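Local atomic coordinates of pirin family protein (Acinetobacter baumannii, PDB entry 6D0P), a protein that probably acts as a quercetin 2,3-dioxygenase of the pirin family that uses one bound metal ion, probably iron, per subunit. Residues H64-F69 with V106-F111. Sequence-based numbering, arbitrary orientation.
Sequences HPHRGF and VLHEEF. With MN (manganese (II) ion), chain G.
His-64, His-66 and His-108 each bind the manganese ion through NE2, and Glu-110 binds it through OE1, all 2.2 to 2.3 Å away. Two waters complete a roughly octahedral shell. Water 1 lies across the metal from His-64, water 2 across from His-108, and Glu-110 OE1 across from His-66. The second carboxylate oxygen, Glu-110 OE2, does not bind the metal. It accepts a weak hydrogen bond from water 1 and another bond from Gln-127. The edge of the His-108 ring points at the face of the His-64 ring, with planes 63° apart and the contact offset. His-64 ND1 is hydrogen-bonded to Gly-62 O, which with the metal bond sets this ring's rotation. Three histidines and one glutamate on adjoining strands form the metal site of the N-terminal cupin domain of pirins. Strands 64-66 and 106-111 pair antiparallel through backbone hydrogen bonds: His-64 N donates to His-108 O at 2.9 Å and His-108 N to His-64 O at 3.0 Å. His-66 N donates to Val-106 O at 3.0 Å, with Val-106 N to His-66 O the longest at 3.2 Å. This register puts the three histidines on one face. On the other face Pro-65 CB meets Leu-107 CD1 at 4.0 Å. With CG anti to the backbone N (chi1 -173°), Leu-107 brings CD1 over the His-64 carbonyl. Phe-281 of helix 271-282 packs on both Pro-65 and Leu-107.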
ATOM      1  N   HIS A  64      16.521  -0.795  -8.512  1.00 18.96           N
ATOM      2  CA  HIS A  64      15.528  -1.431  -9.349  1.00 18.19           C
ATOM      3  C   HIS A  64      14.630  -0.339  -9.945  1.00 17.66           C
ATOM      4  O   HIS A  64      14.470   0.723  -9.368  1.00 16.88           O
ATOM      5  CB  HIS A  64      14.691  -2.455  -8.569  1.00 18.38           C
ATOM      6  CG  HIS A  64      13.916  -1.859  -7.442  1.00 17.38           C
ATOM      7  ND1 HIS A  64      14.477  -1.644  -6.204  1.00 17.14           N
ATOM      8  CD2 HIS A  64      12.627  -1.446  -7.354  1.00 16.95           C
ATOM      9  CE1 HIS A  64      13.573  -1.112  -5.401  1.00 16.46           C
ATOM     10  NE2 HIS A  64      12.431  -0.975  -6.085  1.00 16.39           N
ATOM     11  N   PRO A  65      14.053  -0.614 -11.102  1.00 17.88           N
ATOM     12  CA  PRO A  65      13.204   0.349 -11.746  1.00 17.31           C
ATOM     13  C   PRO A  65      11.706   0.164 -11.485  1.00 17.67           C
ATOM     14  O   PRO A  65      11.267  -0.921 -11.069  1.00 18.30           O
ATOM     15  CB  PRO A  65      13.478   0.109 -13.236  1.00 18.53           C
ATOM     16  CG  PRO A  65      13.708  -1.370 -13.310  1.00 19.59           C
ATOM     17  CD  PRO A  65      14.435  -1.688 -12.024  1.00 19.31           C
ATOM     18  N   HIS A  66      10.961   1.238 -11.739  1.00 16.10           N
ATOM     19  CA  HIS A  66       9.499   1.217 -11.761  1.00 15.89           C
ATOM     20  C   HIS A  66       9.026   2.152 -12.867  1.00 16.04           C
ATOM     21  O   HIS A  66       9.652   3.214 -13.100  1.00 15.77           O
ATOM     22  CB  HIS A  66       8.852   1.694 -10.446  1.00 16.48           C
ATOM     23  CG  HIS A  66       9.147   0.870  -9.245  1.00 16.37           C
ATOM     24  ND1 HIS A  66       8.700  -0.436  -9.130  1.00 17.49           N
ATOM     25  CD2 HIS A  66       9.758   1.180  -8.077  1.00 16.93           C
ATOM     26  CE1 HIS A  66       9.078  -0.914  -7.947  1.00 18.46           C
ATOM     27  NE2 HIS A  66       9.707   0.071  -7.272  1.00 16.60           N
ATOM     28  N   ARG A  67       7.932   1.781 -13.534  1.00 14.77           N
ATOM     29  CA  ARG A  67       7.312   2.676 -14.474  1.00 14.62           C
ATOM     30  C   ARG A  67       5.816   2.377 -14.528  1.00 14.77           C
ATOM     31  O   ARG A  67       5.421   1.198 -14.547  1.00 15.36           O
ATOM     32  CB  ARG A  67       7.918   2.539 -15.877  1.00 15.37           C
ATOM     33  CG  ARG A  67       7.152   3.292 -16.965  1.00 16.58           C
ATOM     34  CD  ARG A  67       7.732   3.132 -18.369  1.00 16.96           C
ATOM     35  NE  ARG A  67       8.972   3.888 -18.533  1.00 17.59           N
ATOM     36  CZ  ARG A  67       9.686   3.924 -19.654  1.00 19.05           C
ATOM     37  NH1 ARG A  67       9.325   3.186 -20.701  1.00 19.39           N
ATOM     38  NH2 ARG A  67      10.750   4.706 -19.724  1.00 18.95           N
ATOM     39  N   GLY A  68       5.012   3.449 -14.549  1.00 14.82           N
ATOM     40  CA  GLY A  68       3.588   3.344 -14.837  1.00 14.80           C
ATOM     41  C   GLY A  68       2.636   3.387 -13.650  1.00 14.45           C
ATOM     42  O   GLY A  68       1.417   3.380 -13.861  1.00 15.19           O
ATOM     43  N   PHE A  69       3.132   3.435 -12.437  1.00 13.68           N
ATOM     44  CA  PHE A  69       2.246   3.354 -11.291  1.00 14.11           C
ATOM     45  C   PHE A  69       2.900   4.045 -10.100  1.00 13.61           C
ATOM     46  O   PHE A  69       3.943   4.718 -10.245  1.00 14.54           O
ATOM     47  CB  PHE A  69       1.903   1.879 -11.020  1.00 13.87           C
ATOM     48  CG  PHE A  69       3.105   1.040 -10.717  1.00 13.53           C
ATOM     49  CD1 PHE A  69       3.898   0.546 -11.737  1.00 14.86           C
ATOM     50  CD2 PHE A  69       3.446   0.751  -9.412  1.00 14.06           C
ATOM     51  CE1 PHE A  69       5.014  -0.225 -11.453  1.00 15.21           C
ATOM     52  CE2 PHE A  69       4.567  -0.018  -9.133  1.00 14.75           C
ATOM     53  CZ  PHE A  69       5.350  -0.492 -10.149  1.00 15.03           C
ATOM     54  N   VAL A 106      11.526   5.698 -12.575  1.00 17.66           N
ATOM     55  CA  VAL A 106      12.412   5.937 -11.471  1.00 18.35           C
ATOM     56  C   VAL A 106      13.303   4.701 -11.341  1.00 17.34           C
ATOM     57  O   VAL A 106      12.878   3.565 -11.646  1.00 15.48           O
ATOM     58  CB  VAL A 106      11.640   6.202 -10.155  1.00 20.37           C
ATOM     59  CG1 VAL A 106      10.854   4.981  -9.713  1.00 21.54           C
ATOM     60  CG2 VAL A 106      12.546   6.655  -9.025  1.00 22.35           C
ATOM     61  N   LEU A 107      14.523   4.935 -10.876  1.00 16.61           N
ATOM     62  CA  LEU A 107      15.447   3.871 -10.510  1.00 18.16           C
ATOM     63  C   LEU A 107      15.850   4.141  -9.057  1.00 17.10           C
ATOM     64  O   LEU A 107      16.446   5.210  -8.779  1.00 18.04           O
ATOM     65  CB  LEU A 107      16.653   3.897 -11.446  1.00 20.20           C
ATOM     66  CG  LEU A 107      17.625   2.739 -11.288  1.00 24.25           C
ATOM     67  CD1 LEU A 107      17.021   1.451 -11.824  1.00 26.64           C
ATOM     68  CD2 LEU A 107      18.936   3.034 -11.999  1.00 27.07           C
ATOM     69  N   HIS A 108      15.519   3.229  -8.142  1.00 15.94           N
ATOM     70  CA  HIS A 108      15.777   3.510  -6.740  1.00 16.16           C
ATOM     71  C   HIS A 108      16.124   2.251  -5.948  1.00 16.82           C
ATOM     72  O   HIS A 108      15.967   1.107  -6.396  1.00 16.00           O
ATOM     73  CB  HIS A 108      14.595   4.300  -6.157  1.00 16.27           C
ATOM     74  CG  HIS A 108      13.378   3.514  -5.794  1.00 15.64           C
ATOM     75  ND1 HIS A 108      12.481   3.968  -4.850  1.00 17.02           N
ATOM     76  CD2 HIS A 108      12.939   2.294  -6.171  1.00 15.77           C
ATOM     77  CE1 HIS A 108      11.519   3.064  -4.706  1.00 16.29           C
ATOM     78  NE2 HIS A 108      11.787   2.036  -5.493  1.00 15.33           N
ATOM     79  N   GLU A 109      16.634   2.521  -4.751  1.00 17.34           N
ATOM     80  CA  GLU A 109      16.940   1.518  -3.776  1.00 18.66           C
ATOM     81  C   GLU A 109      16.139   1.847  -2.509  1.00 17.80           C
ATOM     82  O   GLU A 109      15.817   3.012  -2.259  1.00 16.63           O
ATOM     83  CB  GLU A 109      18.438   1.477  -3.480  1.00 22.44           C
ATOM     84  CG  GLU A 109      18.952   2.774  -2.899  1.00 27.21           C
ATOM     85  CD  GLU A 109      20.456   2.839  -2.692  1.00 33.67           C
ATOM     86  OE1 GLU A 109      20.885   3.512  -1.716  1.00 38.53           O
ATOM     87  OE2 GLU A 109      21.187   2.215  -3.495  1.00 34.14           O
ATOM     88  N   GLU A 110      15.812   0.812  -1.747  1.00 16.39           N
ATOM     89  CA  GLU A 110      15.033   0.920  -0.509  1.00 16.74           C
ATOM     90  C   GLU A 110      15.714   0.025   0.531  1.00 16.63           C
ATOM     91  O   GLU A 110      15.866  -1.175   0.328  1.00 15.85           O
ATOM     92  CB  GLU A 110      13.567   0.497  -0.723  1.00 17.91           C
ATOM     93  CG  GLU A 110      12.809   1.338  -1.743  1.00 20.14           C
ATOM     94  CD  GLU A 110      11.473   0.788  -2.254  1.00 22.28           C
ATOM     95  OE1 GLU A 110      11.463  -0.018  -3.246  1.00 21.26           O
ATOM     96  OE2 GLU A 110      10.436   1.203  -1.697  1.00 25.46           O
ATOM     97  N   PHE A 111      15.993   0.578   1.692  0.50 17.00           N
ATOM     98  CA  PHE A 111      16.692  -0.205   2.691  0.50 17.03           C
ATOM     99  C   PHE A 111      16.416   0.371   4.075  0.50 16.70           C
ATOM    100  O   PHE A 111      15.935   1.515   4.209  0.50 16.25           O
ATOM    101  CB  PHE A 111      18.182  -0.179   2.373  0.50 17.74           C
ATOM    102  CG  PHE A 111      18.694   1.214   2.129  0.50 17.57           C
ATOM    103  CD1 PHE A 111      18.671   1.767   0.860  0.50 17.94           C
ATOM    104  CD2 PHE A 111      19.176   1.981   3.171  0.50 18.26           C
ATOM    105  CE1 PHE A 111      19.124   3.058   0.649  0.50 17.90           C
ATOM    106  CE2 PHE A 111      19.651   3.263   2.953  0.50 18.71           C
ATOM    107  CZ  PHE A 111      19.620   3.799   1.691  0.50 18.08           C
TER
HETATM  108 MN    MN G 303      10.701   0.063  -5.325  1.00 25.34          MN
HETATM  109  O   HOH W   1       8.938   1.270  -4.097  1.00 24.88           O
HETATM  110  O   HOH W   2       9.432  -1.658  -4.712  1.00 23.58           O